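Local coordinates for phospho-2-dehydro-3-deoxyheptonate aldolase (Francisella tularensis, PDB 3TQK), which probably condenses phosphoenolpyruvate with D-erythrose 4-phosphate to give 3-deoxy-D-arabino-heptulosonate 7-phosphate, the first step toward chorismate, at residues Val90-Pro95 with Lys102-Asp107; Gly305-Asn310 with Tyr316-Thr321. All coordinates share one frame; numbering follows the deposited sequence.

Interaction 1: Val90-Pro95 with Lys102-Asp107; sequences VYFEKP and KGFIND
Phe92 packs against Phe104 and Ile105 where the chain, leaving the second barrel strand, doubles back on itself in the long loop that follows. CD1 of Ile105 rests 3.5 Å from Phe92 CB, its side chain crossing that of Phe92 at about a right angle. With Phe92 CG anti to the carbonyl carbon (chi1 -64°), its ring lies side by side with that of Phe104, pointing the same way, and Phe92 CD1 is 4.1 Å from Phe104 CD1. Beside this apolar patch, Lys94 N donates to Lys102 O (2.8 Å, 166° at the hydrogen); Glu93 CA adds a CA-H...O contact to the same oxygen. Gly103 fits close to the backbone, its CA 3.7 Å from Phe92 O. Two waters bridge the runs: one accepts from Phe104 N (2.9 Å) and gives a weak bond to Tyr91 O, while the other donates to Phe92 O (2.7 Å) and accepts from Asn106 N. Farther out, Lys94 NZ bonds Pro95 O near the manganese ligands Cys58 and Asp322, and Lys102 NZ reaches His204 of the second subunit. Phe92 also packs on Ala123 and Phe104 on Leu122, both on helix 116-132, and Phe92 touches Thr139 of strand 137-140.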
loop_
_atom_site.group_PDB
_atom_site.type_symbol
_atom_site.label_atom_id
_atom_site.label_comp_id
_atom_site.label_asym_id
_atom_site.label_seq_id
_atom_site.Cartn_x
_atom_site.Cartn_y
_atom_site.Cartn_z
ATOM N N VAL A 90 2.591 5.364 20.171
ATOM C CA VAL A 90 3.962 5.752 19.866
ATOM C C VAL A 90 4.165 5.652 18.355
ATOM O O VAL A 90 4.708 4.659 17.856
ATOM C CB VAL A 90 4.986 4.861 20.622
ATOM C CG1 VAL A 90 6.352 5.517 20.630
ATOM C CG2 VAL A 90 4.527 4.586 22.052
ATOM N N TYR A 91 3.713 6.682 17.633
ATOM C CA TYR A 91 3.719 6.669 16.167
ATOM C C TYR A 91 4.921 7.389 15.589
ATOM O O TYR A 91 5.302 8.453 16.064
ATOM C CB TYR A 91 2.433 7.267 15.616
ATOM C CG TYR A 91 1.301 6.267 15.539
ATOM C CD1 TYR A 91 0.978 5.465 16.630
ATOM C CD2 TYR A 91 0.559 6.110 14.377
ATOM C CE1 TYR A 91 -0.050 4.547 16.572
ATOM C CE2 TYR A 91 -0.488 5.187 14.314
ATOM C CZ TYR A 91 -0.785 4.410 15.421
ATOM O OH TYR A 91 -1.822 3.494 15.382
ATOM N N PHE A 92 5.515 6.811 14.553
ATOM C CA PHE A 92 6.774 7.340 14.024
ATOM C C PHE A 92 6.670 7.829 12.578
ATOM O O PHE A 92 7.687 8.030 11.913
ATOM C CB PHE A 92 7.871 6.283 14.144
ATOM C CG PHE A 92 8.210 5.920 15.561
ATOM C CD1 PHE A 92 8.706 6.875 16.430
ATOM C CD2 PHE A 92 8.020 4.625 16.027
ATOM C CE1 PHE A 92 9.026 6.551 17.739
ATOM C CE2 PHE A 92 8.345 4.297 17.331
ATOM C CZ PHE A 92 8.844 5.262 18.188
ATOM N N GLU A 93 5.447 8.049 12.106
ATOM C CA GLU A 93 5.224 8.439 10.719
ATOM C C GLU A 93 3.932 9.256 10.592
ATOM O O GLU A 93 2.928 8.964 11.239
ATOM C CB GLU A 93 5.188 7.183 9.833
ATOM C CG GLU A 93 5.422 7.407 8.329
ATOM C CD GLU A 93 4.145 7.303 7.476
ATOM O OE1 GLU A 93 3.021 7.489 8.009
ATOM O OE2 GLU A 93 4.267 7.033 6.258
ATOM N N LYS A 94 3.980 10.290 9.763
ATOM C CA LYS A 94 2.818 11.118 9.475
ATOM C C LYS A 94 2.459 10.997 7.988
ATOM O O LYS A 94 3.291 11.282 7.121
ATOM C CB LYS A 94 3.120 12.576 9.824
ATOM C CG LYS A 94 2.007 13.576 9.475
ATOM C CD LYS A 94 0.692 13.261 10.176
ATOM C CE LYS A 94 -0.369 14.290 9.810
ATOM N NZ LYS A 94 -0.829 14.103 8.426
ATOM N N PRO A 95 1.231 10.544 7.687
ATOM C CA PRO A 95 0.751 10.573 6.296
ATOM C C PRO A 95 0.710 11.981 5.700
ATOM O O PRO A 95 0.291 12.934 6.381
ATOM C CB PRO A 95 -0.676 10.009 6.388
ATOM C CG PRO A 95 -0.929 9.702 7.876
ATOM C CD PRO A 95 0.380 9.712 8.563
ATOM N N LYS A 102 8.082 13.296 6.989
ATOM C CA LYS A 102 7.493 11.958 7.034
ATOM C C LYS A 102 7.345 11.456 8.468
ATOM O O LYS A 102 6.550 10.550 8.721
ATOM C CB LYS A 102 8.353 10.940 6.261
ATOM C CG LYS A 102 7.844 10.521 4.880
ATOM C CD LYS A 102 8.535 11.272 3.722
ATOM C CE LYS A 102 8.843 10.313 2.563
ATOM N NZ LYS A 102 9.739 10.864 1.529
ATOM N N GLY A 103 8.141 11.987 9.392
ATOM C CA GLY A 103 8.127 11.475 10.746
ATOM C C GLY A 103 9.500 11.233 11.326
ATOM O O GLY A 103 10.509 11.508 10.690
ATOM N N PHE A 104 9.512 10.697 12.542
ATOM C CA PHE A 104 10.715 10.624 13.362
ATOM C C PHE A 104 11.718 9.589 12.848
ATOM O O PHE A 104 12.920 9.801 12.919
ATOM C CB PHE A 104 10.340 10.325 14.822
ATOM C CG PHE A 104 11.508 10.355 15.774
ATOM C CD1 PHE A 104 12.051 9.174 16.265
ATOM C CD2 PHE A 104 12.067 11.557 16.169
ATOM C CE1 PHE A 104 13.124 9.190 17.145
ATOM C CE2 PHE A 104 13.156 11.585 17.042
ATOM C CZ PHE A 104 13.684 10.391 17.530
ATOM N N ILE A 105 11.234 8.471 12.338
ATOM C CA ILE A 105 12.141 7.487 11.747
ATOM C C ILE A 105 12.832 8.046 10.498
ATOM O O ILE A 105 14.037 7.901 10.339
ATOM C CB ILE A 105 11.415 6.144 11.455
ATOM C CG1 ILE A 105 11.160 5.409 12.776
ATOM C CG2 ILE A 105 12.224 5.270 10.526
ATOM C CD1 ILE A 105 10.270 4.153 12.641
ATOM N N ASN A 106 12.071 8.697 9.628
ATOM C CA ASN A 106 12.613 9.187 8.359
ATOM C C ASN A 106 13.583 10.344 8.554
ATOM O O ASN A 106 14.559 10.468 7.821
ATOM C CB ASN A 106 11.477 9.612 7.416
ATOM C CG ASN A 106 11.960 9.894 5.988
ATOM O OD1 ASN A 106 12.305 8.973 5.258
ATOM N ND2 ASN A 106 11.966 11.162 5.591
ATOM N N ASP A 107 13.315 11.187 9.547
ATOM C CA ASP A 107 14.088 12.404 9.724
ATOM C C ASP A 107 13.990 12.880 11.178
ATOM O O ASP A 107 13.323 13.883 11.454
ATOM C CB ASP A 107 13.566 13.447 8.740
ATOM C CG ASP A 107 14.363 14.726 8.741
ATOM O OD1 ASP A 107 15.590 14.717 8.995
ATOM O OD2 ASP A 107 13.741 15.756 8.448
HETATM O O HOH W 1 6.979 10.542 13.972
HETATM O O HOH W 2 8.988 8.364 9.627
#

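Interaction 2: Gly305-Asn310 with Tyr316-Thr321; sequences GNQDIN and YGQSVT
Asn306 and Gln307 run beside Gln318, Ser319, Val320 and Thr321 in the loop that follows the eighth strand of the TIM barrel, where short strands 303-306 and 318-319 form a small, loosely bonded parallel pair. Two backbone carbonyls of 316-321 take the stronger direct hydrogen bonds. Gln307 N donates to Ser319 O (2.8 Å), and Asn306 CA makes a CA-H...O contact with that oxygen. Asn306 ND2 reaches Thr321 O at 2.9 Å, nearly along the C=O axis, the acceptor lying 26° out of the amide plane; a chi1 of 74° tucks the amide back over its own backbone, where ND2 meets this oxygen. Gln307 NE2 adds a weak bond to Gln318 O (3.2 Å), while its OE1 accepts from Thr315 N and Lys311 NZ, so both ends of this buried amide are engaged.

The Gln307 and Gln318 side chains cross obliquely, their amide planes 77° apart, with Gln318 OE1 3.5 Å from Gln307 CB and Gln318 NE2 turned to Ala304 O. Val320 CG2 lies 3.7 Å from Ile309 CA, and Ser319 CB sits 3.6 Å from Gly305 O.

Turns shape both segments: Asp308 OD1 accepts from Asn310 N in an Asx turn, and Ser319 OG accepts from Thr321 N in an ST turn and is also bonded to the backbone O of the manganese ligand Asp322. Thr321 OG1 is bonded to Ser59 OG, next to the ligand Cys58. A water links the two strands, accepting from Ser319 N and donating to Gly305 O at 2.6 Å.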
loop_
_atom_site.group_PDB
_atom_site.type_symbol
_atom_site.label_atom_id
_atom_site.label_comp_id
_atom_site.label_asym_id
_atom_site.label_seq_id
_atom_site.Cartn_x
_atom_site.Cartn_y
_atom_site.Cartn_z
ATOM N N GLY A 305 -3.399 21.272 20.988
ATOM C CA GLY A 305 -3.318 21.803 19.629
ATOM C C GLY A 305 -2.132 21.300 18.835
ATOM O O GLY A 305 -1.689 20.172 19.019
ATOM N N ASN A 306 -1.631 22.147 17.938
ATOM C CA ASN A 306 -0.420 21.850 17.176
ATOM C C ASN A 306 0.380 23.094 16.777
ATOM O O ASN A 306 -0.048 24.232 17.015
ATOM C CB ASN A 306 -0.756 21.011 15.929
ATOM C CG ASN A 306 -1.442 21.820 14.830
ATOM O OD1 ASN A 306 -1.531 23.046 14.894
ATOM N ND2 ASN A 306 -1.929 21.124 13.812
ATOM N N GLN A 307 1.542 22.851 16.170
ATOM C CA GLN A 307 2.408 23.905 15.632
ATOM C C GLN A 307 3.075 23.465 14.320
ATOM O O GLN A 307 3.067 22.283 13.960
ATOM C CB GLN A 307 3.495 24.272 16.651
ATOM C CG GLN A 307 4.497 23.134 16.937
ATOM C CD GLN A 307 5.344 23.383 18.168
ATOM O OE1 GLN A 307 5.631 24.531 18.514
ATOM N NE2 GLN A 307 5.747 22.307 18.839
ATOM N N ASP A 308 3.656 24.434 13.627
ATOM C CA ASP A 308 4.434 24.195 12.419
ATOM C C ASP A 308 5.809 23.632 12.813
ATOM O O ASP A 308 6.474 24.159 13.718
ATOM C CB ASP A 308 4.595 25.518 11.645
ATOM C CG ASP A 308 5.051 25.324 10.193
ATOM O OD1 ASP A 308 5.734 24.331 9.872
ATOM O OD2 ASP A 308 4.733 26.199 9.362
ATOM N N ILE A 309 6.230 22.571 12.124
ATOM C CA ILE A 309 7.544 21.948 12.358
ATOM C C ILE A 309 8.737 22.908 12.144
ATOM O O ILE A 309 9.829 22.670 12.658
ATOM C CB ILE A 309 7.739 20.692 11.453
ATOM C CG1 ILE A 309 8.925 19.840 11.936
ATOM C CG2 ILE A 309 7.915 21.092 9.976
ATOM C CD1 ILE A 309 8.534 18.521 12.505
ATOM N N ASN A 310 8.534 23.984 11.386
ATOM C CA ASN A 310 9.608 24.926 11.092
ATOM C C ASN A 310 9.638 26.157 11.994
ATOM O O ASN A 310 10.300 27.134 11.670
ATOM C CB ASN A 310 9.522 25.352 9.629
ATOM C CG ASN A 310 9.552 24.170 8.691
ATOM O OD1 ASN A 310 8.623 23.958 7.920
ATOM N ND2 ASN A 310 10.607 23.373 8.778
ATOM N N TYR A 316 7.551 23.174 23.647
ATOM C CA TYR A 316 7.737 21.859 24.256
ATOM C C TYR A 316 6.386 21.178 24.454
ATOM O O TYR A 316 5.399 21.821 24.830
ATOM C CB TYR A 316 8.473 21.977 25.601
ATOM C CG TYR A 316 8.653 20.661 26.348
ATOM C CD1 TYR A 316 9.652 19.753 25.986
ATOM C CD2 TYR A 316 7.830 20.330 27.426
ATOM C CE1 TYR A 316 9.822 18.543 26.673
ATOM C CE2 TYR A 316 7.990 19.130 28.115
ATOM C CZ TYR A 316 8.987 18.241 27.737
ATOM O OH TYR A 316 9.147 17.065 28.433
ATOM N N GLY A 317 6.350 19.881 24.157
ATOM C CA GLY A 317 5.185 19.043 24.427
ATOM C C GLY A 317 3.953 19.283 23.565
ATOM O O GLY A 317 2.883 18.751 23.868
ATOM N N GLN A 318 4.083 20.078 22.500
ATOM C CA GLN A 318 2.955 20.333 21.604
ATOM C C GLN A 318 3.140 19.626 20.255
ATOM O O GLN A 318 4.243 19.610 19.698
ATOM C CB GLN A 318 2.775 21.826 21.391
ATOM C CG GLN A 318 1.450 22.179 20.755
ATOM C CD GLN A 318 1.335 23.651 20.457
ATOM O OE1 GLN A 318 2.268 24.258 19.940
ATOM N NE2 GLN A 318 0.186 24.232 20.778
ATOM N N SER A 319 2.058 19.056 19.729
ATOM C CA SER A 319 2.132 18.310 18.479
ATOM C C SER A 319 2.689 19.158 17.344
ATOM O O SER A 319 2.350 20.327 17.190
ATOM C CB SER A 319 0.767 17.774 18.057
ATOM O OG SER A 319 0.879 17.026 16.856
ATOM N N VAL A 320 3.552 18.527 16.561
ATOM C CA VAL A 320 4.129 19.108 15.364
ATOM C C VAL A 320 3.369 18.636 14.111
ATOM O O VAL A 320 3.641 19.102 13.005
ATOM C CB VAL A 320 5.626 18.729 15.294
ATOM C CG1 VAL A 320 5.916 17.806 14.110
ATOM C CG2 VAL A 320 6.497 19.974 15.328
ATOM N N THR A 321 2.424 17.710 14.303
ATOM C CA THR A 321 1.547 17.219 13.237
ATOM C C THR A 321 0.079 17.536 13.598
ATOM O O THR A 321 -0.277 18.711 13.721
ATOM C CB THR A 321 1.785 15.696 12.945
ATOM O OG1 THR A 321 1.687 14.932 14.156
ATOM C CG2 THR A 321 3.153 15.477 12.329
HETATM O O HOH W 3 -0.494 18.850 20.940
#

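From the N terminus, interaction 1 comes first: 90-95 leaves barrel strand 84-89, and the chain returns at 102-107, closing a six-residue loop before helix 116-132. The barrel is then completed through strand 293-299, after which interaction 2 closes a five-residue loop between 305-310 and 316-321, ahead of helix 327-344. The two contacts are in series, neither nested nor crossed, with centres about 14 Å apart. They nevertheless meet directly, Lys94 CG packing on Thr321 CG2 at 3.6 Å. This joins the loops after the second and eighth barrel strands beside the manganese site formed by Cys58, His266, Glu299 and Asp322.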